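Local coordinates for DUF3822 family protein (PDB 3HRG), which is of unknown function but has an actin-like ATPase fold, which is consistent with, though no proof of, nucleotide binding, at residues T127-F130 with L131-Y135; C190-T193 with E194-I197; T145-I148 with E149-I153. One frame throughout, in Å; residues are numbered along the deposited sequence. Where two conformers were deposited one is given.

Contact 1 of 3, residues T127-F130 with L131-Y135; sequences TYTF and LNEQY
Phe130 and Gln134, one turn apart near the C-terminal end of helix 125-134, are joined first by a backbone bond, Gln134 N to Phe130 O, 3.2 Å long. In one of the two modelled conformers of Gln134 the same oxygen also accepts from the side-chain amide, the N-H of NE2 pointing to it at 148°. There the amide nitrogen reaches back because the glutamine chain folds at its second torsion (chi2 -45°). Glutamine suits this place, having both a donor and a chain long enough to curl back to the carbonyl of the preceding turn. The upstream turn is closed by the ordinary bonds from Leu131 N to Thr127 O, Asn132 N to Tyr128 O and Glu133 N to Thr129 O. A water donates to Thr129 O and accepts from Asn132 ND2, which is 3.2 Å from the water oxygen.

Beyond these bonds the side chains pack in pairs. In that same conformer Gln134 lies over one face of the Phe130 ring, with NE2 toward the rim and CG in a CH-pi contact. Tyr128 and Asn132 run side by side, CB of Asn132 making a second CH-pi contact over the Tyr128 ring, with ring and amide planes only 16° apart. On the buried side, CG2 of Thr127 meets CD1 of Leu131 at 3.8 Å, two branched side chains fitted to an apolar interface.

Leu131 presses on Leu52 of helix 48-58, Leu17 of strand 12-17 and Ile71 of strand 68-73, while Phe130 meets Phe56 edge-to-face. Thr127 hydrogen-bonds to Thr49 through its hydroxyl, and Tyr135, just past the helix, packs on Leu13, Ile15 and Val69. The helix thus packs on helix 48-58 and on one of two similar five-stranded sheets (order 3-2-1-4-5), as in the actin-like fold.

Contact 2 of 3, residues C190-T193 with E194-I197; sequences CMQT and EDRI
Two backbone hydrogen bonds join the loop after strand 181-189 to the first turn of helix 193-206. Arg196 N donates to Gln192 O over 3.0 Å, and Ile197 N donates to Thr193 O at the same length, with an N-H to acceptor angle of 172°. Gln192 occupies the N-cap position, and its carbonyl receives the first of these bonds.

Water-mediated contacts form the second group, and both converge on Arg196. Its chain, extended from CG to NE (chi3 173°), carries the guanidinium back beside the loop, where two waters meet it at the edge and in its plane. One accepts from NE of Arg196 and lies 2.8 Å from Cys190 O, to which it may donate; the other accepts from NH1 and donates to Thr193 OG1, which is 2.8 Å from this water. Direct bonds to the protein supplement them: NH1 reaches Ser223 OG, NH2 makes a weak bond to Arg168 O, and Thr193 OG1 is also held by Asp224. Threonine suits this first turn, its hydroxyl serving both water and carboxylate.

The remaining meetings are apolar or loose. CG2 of Thr193, anti to the backbone N (the hydroxyl taking the place beside it), touches CD1 of Ile197 at 3.7 Å, and both residues press on Leu228 of helix 225-235. SG of Cys190 lies 3.8 Å from CG of Arg196, a small thiol against the aliphatic part of a long chain. Gln192 and Glu194 run side by side on the exposed side, with NE2 and OE2 3.9 Å apart.

Arginine serves here in two ways: its aliphatic stem is buried against Cys190, while its several N-H groups bind two waters, Ser223 and, weakly, Arg168 O. The partners found for the probably positive guanidinium are uncharged oxygens, while Asp224 bonds to Thr193 OG1.

Contact 3 of 3, residues T145-I148 with E149-I153; sequences TPLI and EYFSI
Leu147 and Phe151 meet in a buried local i to i+4 contact on helix 144-154, centred about 10 Å from the centre of the molecule, between strand 171-178 and helix 248-255. Their side chains run alongside each other, pointing the same way. CE2 of Phe151 approaches CB of Leu147 at 3.9 Å, and CD2 of Leu147 lies 4.1 Å from both CE2 and CZ of the ring. In Phe151, CG stands anti to the carbonyl carbon (chi1 -65°) and the ring is turned by chi2 of -43°, a pair of torsions that sets CD2 3.1 Å from Leu147 O. The flat phenyl group lies alongside leucine, whose branched chain offers several carbons to it.

Four successive backbone bonds hold these side chains in step. Phe151 N to Leu147 O is 2.8 Å long and nearly straight at 170°; Ser152 N to Ile148 O has the same length, while Glu149 N to Thr145 O is longer at 3.2 Å, and Tyr150 N to Pro146 O completes the series. Proline has no N-H to give but still offers its carbonyl. The stem of Glu149 runs back toward the preceding turn, where its CG lies 3.3 Å from Thr145 O.

The helix lies among several elements. Phe151 stacks on Tyr164 of strand 162-167 and touches Phe177; Leu147 and Ile148 both meet Tyr175 of strand 171-178. On other sides Ile248 of helix 248-255 receives Leu147, Tyr150 and Phe151, and Leu112 of strand 105-112 receives Thr145, Ile148 and Glu149. The hydroxyls of Thr145 and Ser152 are bound to Asn110 and Gly180.

From the N terminus the chain reaches contact 1 first, then contact 3, then contact 2, strictly in series, so none nests in or crosses another. Each joins adjacent segments, closes no long loop and lies within one helix or its start: contact 1 along most of helix 125-134 and just past its end, contact 3 along nearly all of helix 144-154, contact 2 at the entry to helix 193-206. Contact 1 sits against the sheet containing strands 12-17 and 68-73, and contact 2 follows edge strand 181-189 of the other five-stranded sheet, their centres about 34 Å apart. Contact 3 packs on that second sheet and on strand 105-112.

Contact 1 of 3, residues T127-F130 with L131-Y135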
ATOM      1  N   THR A 127     -12.998   5.521  11.514  1.00 13.67           N
ATOM      2  CA  THR A 127     -13.000   5.163  10.086  1.00 13.66           C
ATOM      3  C   THR A 127     -13.532   3.736   9.888  1.00 13.26           C
ATOM      4  O   THR A 127     -14.407   3.519   9.033  1.00 12.03           O
ATOM      5  CB  THR A 127     -11.610   5.365   9.449  1.00 13.50           C
ATOM      6  OG1 THR A 127     -11.381   6.767   9.310  1.00 14.91           O
ATOM      7  CG2 THR A 127     -11.545   4.744   8.069  1.00 13.78           C
ATOM      8  N   TYR A 128     -13.014   2.792  10.668  1.00 13.20           N
ATOM      9  CA  TYR A 128     -13.490   1.403  10.621  1.00 13.75           C
ATOM     10  C   TYR A 128     -14.996   1.284  10.914  1.00 13.52           C
ATOM     11  O   TYR A 128     -15.720   0.607  10.198  1.00 14.56           O
ATOM     12  CB  TYR A 128     -12.693   0.493  11.592  1.00 14.22           C
ATOM     13  CG  TYR A 128     -13.347  -0.863  11.683  1.00 16.33           C
ATOM     14  CD1 TYR A 128     -13.167  -1.793  10.667  1.00 20.70           C
ATOM     15  CD2 TYR A 128     -14.211  -1.179  12.717  1.00 18.52           C
ATOM     16  CE1 TYR A 128     -13.805  -3.038  10.701  1.00 21.81           C
ATOM     17  CE2 TYR A 128     -14.865  -2.408  12.747  1.00 21.40           C
ATOM     18  CZ  TYR A 128     -14.636  -3.329  11.726  1.00 22.56           C
ATOM     19  OH  TYR A 128     -15.259  -4.558  11.733  1.00 27.05           O
ATOM     20  N   THR A 129     -15.465   1.935  11.968  1.00 13.49           N
ATOM     21  CA  THR A 129     -16.885   1.913  12.351  1.00 13.54           C
ATOM     22  C   THR A 129     -17.748   2.424  11.220  1.00 13.14           C
ATOM     23  O   THR A 129     -18.753   1.827  10.878  1.00 12.74           O
ATOM     24  CB  THR A 129     -17.102   2.776  13.601  1.00 13.43           C
ATOM     25  OG1 THR A 129     -16.242   2.277  14.648  1.00 14.69           O
ATOM     26  CG2 THR A 129     -18.572   2.771  14.069  1.00 14.92           C
ATOM     27  N   PHE A 130     -17.323   3.521  10.608  1.00 13.02           N
ATOM     28  CA  PHE A 130     -18.084   4.079   9.517  1.00 13.10           C
ATOM     29  C   PHE A 130     -18.122   3.117   8.331  1.00 13.07           C
ATOM     30  O   PHE A 130     -19.187   2.870   7.794  1.00 12.98           O
ATOM     31  CB  PHE A 130     -17.537   5.433   9.079  1.00 12.99           C
ATOM     32  CG  PHE A 130     -18.267   6.009   7.911  1.00 12.88           C
ATOM     33  CD1 PHE A 130     -19.501   6.599   8.082  1.00 13.07           C
ATOM     34  CD2 PHE A 130     -17.742   5.907   6.636  1.00 14.27           C
ATOM     35  CE1 PHE A 130     -20.199   7.110   7.007  1.00 14.66           C
ATOM     36  CE2 PHE A 130     -18.428   6.421   5.545  1.00 15.07           C
ATOM     37  CZ  PHE A 130     -19.654   7.022   5.726  1.00 14.43           C
ATOM     38  N   LEU A 131     -16.970   2.578   7.938  1.00 13.52           N
ATOM     39  CA  LEU A 131     -16.923   1.649   6.802  1.00 14.19           C
ATOM     40  C   LEU A 131     -17.654   0.319   7.046  1.00 15.32           C
ATOM     41  O   LEU A 131     -18.286  -0.205   6.128  1.00 15.56           O
ATOM     42  CB  LEU A 131     -15.494   1.420   6.346  1.00 13.63           C
ATOM     43  CG  LEU A 131     -14.854   2.652   5.694  1.00 12.00           C
ATOM     44  CD1 LEU A 131     -13.302   2.503   5.593  1.00 13.30           C
ATOM     45  CD2 LEU A 131     -15.485   2.958   4.319  1.00 12.29           C
ATOM     46  N   ASN A 132     -17.602  -0.187   8.269  1.00 16.43           N
ATOM     47  CA  ASN A 132     -18.302  -1.420   8.623  1.00 17.76           C
ATOM     48  C   ASN A 132     -19.826  -1.217   8.556  1.00 18.10           C
ATOM     49  O   ASN A 132     -20.563  -2.143   8.236  1.00 18.61           O
ATOM     50  CB  ASN A 132     -17.848  -1.893   9.999  1.00 18.25           C
ATOM     51  CG  ASN A 132     -18.493  -3.185  10.408  1.00 20.20           C
ATOM     52  OD1 ASN A 132     -18.189  -4.256   9.853  1.00 23.98           O
ATOM     53  ND2 ASN A 132     -19.338  -3.114  11.417  1.00 19.51           N
ATOM     54  N   GLU A 133     -20.294   0.002   8.832  1.00 18.11           N
ATOM     55  CA  GLU A 133     -21.722   0.321   8.726  1.00 18.39           C
ATOM     56  C   GLU A 133     -22.140   0.320   7.263  1.00 17.41           C
ATOM     57  O   GLU A 133     -23.202  -0.192   6.945  1.00 18.13           O
ATOM     58  CB  GLU A 133     -22.061   1.685   9.373  1.00 18.74           C
ATOM     59  CG  GLU A 133     -21.991   1.670  10.905  1.00 22.03           C
ATOM     60  CD  GLU A 133     -21.905   3.057  11.588  1.00 26.57           C
ATOM     61  OE1 GLU A 133     -21.570   4.076  10.915  1.00 28.88           O
ATOM     62  OE2 GLU A 133     -22.141   3.110  12.829  1.00 27.81           O
ATOM     63  N   GLN A 134     -21.314   0.889   6.378  1.00 16.33           N
ATOM     64  CA  GLN A 134     -21.648   0.949   4.946  0.50 15.90           C
ATOM     65  C   GLN A 134     -21.483  -0.424   4.292  1.00 15.56           C
ATOM     66  O   GLN A 134     -22.308  -0.815   3.493  1.00 14.46           O
ATOM     67  CB  GLN A 134     -20.793   1.965   4.170  0.50 15.97           C
ATOM     68  CG  GLN A 134     -20.594   3.324   4.823  0.50 15.51           C
ATOM     69  CD  GLN A 134     -21.862   3.919   5.400  0.50 15.47           C
ATOM     70  OE1 GLN A 134     -22.883   4.034   4.720  0.50 16.03           O
ATOM     71  NE2 GLN A 134     -21.788   4.340   6.656  0.50 14.39           N
ATOM     72  N   TYR A 135     -20.416  -1.138   4.654  1.00 15.14           N
ATOM     73  CA  TYR A 135     -20.101  -2.450   4.109  1.00 15.02           C
ATOM     74  C   TYR A 135     -19.782  -3.493   5.154  1.00 15.17           C
ATOM     75  O   TYR A 135     -18.583  -3.760   5.442  1.00 16.30           O
ATOM     76  CB  TYR A 135     -18.883  -2.328   3.211  1.00 14.51           C
ATOM     77  CG  TYR A 135     -18.909  -1.174   2.260  1.00 12.99           C
ATOM     78  CD1 TYR A 135     -19.843  -1.094   1.248  1.00 12.68           C
ATOM     79  CD2 TYR A 135     -17.941  -0.179   2.341  1.00 13.83           C
ATOM     80  CE1 TYR A 135     -19.832  -0.033   0.342  1.00 13.62           C
ATOM     81  CE2 TYR A 135     -17.927   0.890   1.447  1.00 13.76           C
ATOM     82  CZ  TYR A 135     -18.847   0.936   0.437  1.00 13.50           C
ATOM     83  OH  TYR A 135     -18.798   1.985  -0.448  1.00 13.50           O
TER
HETATM   84  O   HOH W   1     -19.655  -0.196  12.576  1.00 21.32           O

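Contact 2 of 3, residues C190-T193 with E194-I197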
ATOM      1  N   CYS A 190       9.101  10.622   6.112  1.00 19.07           N
ATOM      2  CA  CYS A 190       9.990  11.518   5.430  1.00 20.26           C
ATOM      3  C   CYS A 190       9.171  12.280   4.414  1.00 21.96           C
ATOM      4  O   CYS A 190       8.253  11.729   3.804  1.00 22.54           O
ATOM      5  CB  CYS A 190      11.193  10.823   4.788  1.00 20.55           C
ATOM      6  SG  CYS A 190      10.989   9.422   3.810  1.00 17.44           S
HETATM    7  N   MSE A 191       9.524  13.565   4.323  0.60 22.80           N
HETATM    8  CA  MSE A 191       8.855  14.591   3.542  0.60 23.87           C
HETATM    9  C   MSE A 191       9.655  15.100   2.327  0.60 23.65           C
HETATM   10  O   MSE A 191       9.067  15.597   1.350  0.60 23.59           O
HETATM   11  CB  MSE A 191       8.678  15.846   4.432  0.60 24.53           C
HETATM   12  CG  MSE A 191       8.513  15.732   6.017  0.60 27.14           C
HETATM   13 SE   MSE A 191       6.859  15.151   6.960  0.45 34.10          SE
HETATM   14  CE  MSE A 191       6.976  13.258   6.652  0.60 29.78           C
ATOM     15  N   GLN A 192      10.986  15.082   2.445  1.00 22.97           N
ATOM     16  CA  GLN A 192      11.885  15.604   1.444  1.00 22.31           C
ATOM     17  C   GLN A 192      12.969  14.712   1.002  1.00 21.00           C
ATOM     18  O   GLN A 192      13.259  13.683   1.621  1.00 20.26           O
ATOM     19  CB  GLN A 192      12.411  16.936   1.951  1.00 22.78           C
ATOM     20  CG  GLN A 192      13.165  16.906   3.213  1.00 23.87           C
ATOM     21  CD  GLN A 192      12.987  18.186   3.951  1.00 25.22           C
ATOM     22  OE1 GLN A 192      12.476  19.179   3.414  1.00 26.83           O
ATOM     23  NE2 GLN A 192      13.359  18.169   5.214  1.00 28.49           N
ATOM     24  N   THR A 193      13.553  15.136  -0.110  1.00 19.01           N
ATOM     25  CA  THR A 193      14.558  14.378  -0.785  1.00 17.93           C
ATOM     26  C   THR A 193      15.679  13.853   0.115  1.00 16.32           C
ATOM     27  O   THR A 193      15.970  12.671   0.024  1.00 14.85           O
ATOM     28  CB  THR A 193      15.130  15.208  -1.913  1.00 18.10           C
ATOM     29  OG1 THR A 193      14.023  15.699  -2.691  1.00 20.36           O
ATOM     30  CG2 THR A 193      16.006  14.375  -2.753  1.00 18.91           C
ATOM     31  N   GLU A 194      16.258  14.697   0.964  1.00 14.77           N
ATOM     32  CA  GLU A 194      17.381  14.242   1.828  1.00 15.06           C
ATOM     33  C   GLU A 194      16.969  13.099   2.757  1.00 13.72           C
ATOM     34  O   GLU A 194      17.752  12.185   2.949  1.00 13.61           O
ATOM     35  CB  GLU A 194      18.034  15.382   2.631  1.00 15.19           C
ATOM     36  CG  GLU A 194      17.165  15.980   3.720  1.00 18.33           C
ATOM     37  CD  GLU A 194      17.772  17.215   4.375  1.00 22.64           C
ATOM     38  OE1 GLU A 194      18.818  17.129   5.058  1.00 24.66           O
ATOM     39  OE2 GLU A 194      17.156  18.291   4.228  1.00 26.37           O
ATOM     40  N   ASP A 195      15.764  13.138   3.322  1.00 12.73           N
ATOM     41  CA  ASP A 195      15.260  12.066   4.208  0.50 12.94           C
ATOM     42  C   ASP A 195      14.931  10.791   3.448  1.00 12.54           C
ATOM     43  O   ASP A 195      15.136   9.666   3.932  1.00 12.12           O
ATOM     44  CB  ASP A 195      13.930  12.404   4.827  0.50 13.42           C
ATOM     45  CG  ASP A 195      13.953  13.521   5.773  0.50 14.58           C
ATOM     46  OD1 ASP A 195      15.021  13.830   6.333  0.50 16.89           O
ATOM     47  OD2 ASP A 195      12.832  14.038   5.986  0.50 15.57           O
ATOM     48  N   ARG A 196      14.351  10.957   2.259  1.00 11.78           N
ATOM     49  CA  ARG A 196      14.017   9.803   1.437  1.00 11.99           C
ATOM     50  C   ARG A 196      15.296   9.024   1.105  1.00 12.44           C
ATOM     51  O   ARG A 196      15.338   7.805   1.244  1.00 12.29           O
ATOM     52  CB  ARG A 196      13.317  10.257   0.136  1.00 11.71           C
ATOM     53  CG  ARG A 196      11.897  10.744   0.369  1.00 12.98           C
ATOM     54  CD  ARG A 196      11.287  11.369  -0.875  1.00 12.90           C
ATOM     55  NE  ARG A 196       9.885  11.668  -0.654  1.00 15.88           N
ATOM     56  CZ  ARG A 196       9.101  12.391  -1.449  1.00 17.94           C
ATOM     57  NH1 ARG A 196       9.576  13.004  -2.542  1.00 18.78           N
ATOM     58  NH2 ARG A 196       7.819  12.548  -1.121  1.00 19.06           N
ATOM     59  N   ILE A 197      16.325   9.742   0.649  1.00 12.16           N
ATOM     60  CA  ILE A 197      17.604   9.118   0.311  1.00 12.21           C
ATOM     61  C   ILE A 197      18.224   8.466   1.551  1.00 11.64           C
ATOM     62  O   ILE A 197      18.750   7.359   1.495  1.00 11.99           O
ATOM     63  CB  ILE A 197      18.604  10.145  -0.237  1.00 12.34           C
ATOM     64  CG1 ILE A 197      18.155  10.719  -1.587  1.00 14.63           C
ATOM     65  CG2 ILE A 197      19.975   9.516  -0.421  1.00 12.10           C
ATOM     66  CD1 ILE A 197      18.824  12.090  -1.878  1.00 16.96           C
TER
HETATM   67  O   HOH W   2       8.346  10.592   1.211  1.00 17.95           O
HETATM   68  O   HOH W   3      12.336  13.583  -3.560  1.00 10.93           O

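Contact 3 of 3, residues T145-I148 with E149-I153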
ATOM      1  N   THR A 145       0.006  -5.209   1.743  1.00  7.15           N
ATOM      2  CA  THR A 145      -0.369  -6.589   1.391  1.00  6.98           C
ATOM      3  C   THR A 145      -0.370  -6.864  -0.142  1.00  7.21           C
ATOM      4  O   THR A 145       0.407  -7.720  -0.604  1.00  7.07           O
ATOM      5  CB  THR A 145      -1.647  -6.974   2.107  1.00  6.66           C
ATOM      6  OG1 THR A 145      -1.404  -6.899   3.522  1.00  6.06           O
ATOM      7  CG2 THR A 145      -2.121  -8.375   1.690  1.00  5.76           C
ATOM      8  N   PRO A 146      -1.210  -6.160  -0.932  1.00  7.84           N
ATOM      9  CA  PRO A 146      -1.106  -6.373  -2.372  1.00  7.65           C
ATOM     10  C   PRO A 146       0.245  -5.941  -2.962  1.00  7.51           C
ATOM     11  O   PRO A 146       0.663  -6.528  -3.943  1.00  7.48           O
ATOM     12  CB  PRO A 146      -2.234  -5.483  -2.945  1.00  7.84           C
ATOM     13  CG  PRO A 146      -2.551  -4.522  -1.810  1.00  7.31           C
ATOM     14  CD  PRO A 146      -2.361  -5.287  -0.602  1.00  7.72           C
ATOM     15  N   LEU A 147       0.910  -4.927  -2.398  1.00  7.28           N
ATOM     16  CA  LEU A 147       2.190  -4.486  -2.938  1.00  7.32           C
ATOM     17  C   LEU A 147       3.252  -5.591  -2.815  1.00  7.92           C
ATOM     18  O   LEU A 147       3.980  -5.858  -3.763  1.00  8.03           O
ATOM     19  CB  LEU A 147       2.671  -3.178  -2.314  1.00  7.09           C
ATOM     20  CG  LEU A 147       1.966  -1.875  -2.714  1.00  6.71           C
ATOM     21  CD1 LEU A 147       2.612  -0.665  -2.032  1.00  7.72           C
ATOM     22  CD2 LEU A 147       1.975  -1.661  -4.216  1.00  6.09           C
ATOM     23  N   ILE A 148       3.295  -6.251  -1.674  1.00  8.06           N
ATOM     24  CA  ILE A 148       4.247  -7.345  -1.450  1.00  8.13           C
ATOM     25  C   ILE A 148       3.971  -8.501  -2.380  1.00  8.17           C
ATOM     26  O   ILE A 148       4.900  -9.021  -2.997  1.00  7.66           O
ATOM     27  CB  ILE A 148       4.205  -7.834   0.002  1.00  7.33           C
ATOM     28  CG1 ILE A 148       4.846  -6.776   0.877  1.00  7.52           C
ATOM     29  CG2 ILE A 148       4.939  -9.177   0.144  1.00  6.99           C
ATOM     30  CD1 ILE A 148       4.646  -6.953   2.362  1.00  4.74           C
ATOM     31  N   GLU A 149       2.699  -8.878  -2.543  1.00  8.48           N
ATOM     32  CA  GLU A 149       2.386  -9.974  -3.466  1.00  8.86           C
ATOM     33  C   GLU A 149       2.816  -9.647  -4.910  1.00  8.29           C
ATOM     34  O   GLU A 149       3.392 -10.479  -5.622  1.00  7.99           O
ATOM     35  CB  GLU A 149       0.899 -10.322  -3.437  1.00  9.57           C
ATOM     36  CG  GLU A 149       0.454 -10.733  -2.067  1.00 12.98           C
ATOM     37  CD  GLU A 149      -0.895 -11.392  -2.022  1.00 19.04           C
ATOM     38  OE1 GLU A 149      -1.554 -11.522  -3.074  1.00 21.62           O
ATOM     39  OE2 GLU A 149      -1.266 -11.815  -0.904  1.00 24.49           O
ATOM     40  N   TYR A 150       2.524  -8.435  -5.330  1.00  7.77           N
ATOM     41  CA  TYR A 150       2.872  -7.968  -6.664  1.00  7.70           C
ATOM     42  C   TYR A 150       4.400  -7.880  -6.864  1.00  7.06           C
ATOM     43  O   TYR A 150       4.942  -8.415  -7.824  1.00  7.22           O
ATOM     44  CB  TYR A 150       2.244  -6.597  -6.884  1.00  7.64           C
ATOM     45  CG  TYR A 150       2.490  -5.977  -8.244  1.00  7.83           C
ATOM     46  CD1 TYR A 150       1.720  -6.338  -9.336  1.00  9.42           C
ATOM     47  CD2 TYR A 150       3.478  -5.002  -8.424  1.00  9.83           C
ATOM     48  CE1 TYR A 150       1.917  -5.750 -10.605  1.00  9.75           C
ATOM     49  CE2 TYR A 150       3.702  -4.419  -9.693  1.00  9.19           C
ATOM     50  CZ  TYR A 150       2.898  -4.796 -10.761  1.00 10.78           C
ATOM     51  OH  TYR A 150       3.075  -4.251 -11.993  1.00 13.05           O
ATOM     52  N   PHE A 151       5.073  -7.176  -5.978  1.00  7.41           N
ATOM     53  CA  PHE A 151       6.527  -7.033  -6.077  1.00  7.16           C
ATOM     54  C   PHE A 151       7.269  -8.386  -5.917  1.00  7.33           C
ATOM     55  O   PHE A 151       8.288  -8.603  -6.547  1.00  6.75           O
ATOM     56  CB  PHE A 151       7.061  -6.052  -5.060  1.00  7.28           C
ATOM     57  CG  PHE A 151       6.594  -4.605  -5.248  1.00  6.72           C
ATOM     58  CD1 PHE A 151       6.546  -3.995  -6.489  1.00  7.20           C
ATOM     59  CD2 PHE A 151       6.339  -3.825  -4.128  1.00  6.74           C
ATOM     60  CE1 PHE A 151       6.185  -2.653  -6.606  1.00  8.15           C
ATOM     61  CE2 PHE A 151       5.959  -2.474  -4.234  1.00  6.05           C
ATOM     62  CZ  PHE A 151       5.888  -1.890  -5.464  1.00  7.50           C
ATOM     63  N   SER A 152       6.741  -9.288  -5.109  1.00  7.67           N
ATOM     64  CA  SER A 152       7.343 -10.611  -4.960  1.00  8.76           C
ATOM     65  C   SER A 152       7.475 -11.296  -6.336  1.00  8.75           C
ATOM     66  O   SER A 152       8.517 -11.829  -6.671  1.00  9.37           O
ATOM     67  CB  SER A 152       6.521 -11.495  -4.018  1.00  8.56           C
ATOM     68  OG  SER A 152       6.994 -12.845  -4.069  1.00 10.23           O
ATOM     69  N   ILE A 153       6.420 -11.217  -7.130  1.00  9.23           N
ATOM     70  CA  ILE A 153       6.375 -11.859  -8.453  1.00  9.31           C
ATOM     71  C   ILE A 153       7.314 -11.131  -9.407  1.00  9.65           C
ATOM     72  O   ILE A 153       8.102 -11.778 -10.105  1.00  9.77           O
ATOM     73  CB  ILE A 153       4.934 -11.904  -9.007  1.00  9.45           C
ATOM     74  CG1 ILE A 153       4.016 -12.722  -8.078  1.00  9.24           C
ATOM     75  CG2 ILE A 153       4.914 -12.512 -10.398  1.00  9.11           C
ATOM     76  CD1 ILE A 153       2.529 -12.697  -8.440  1.00  8.49           C
TER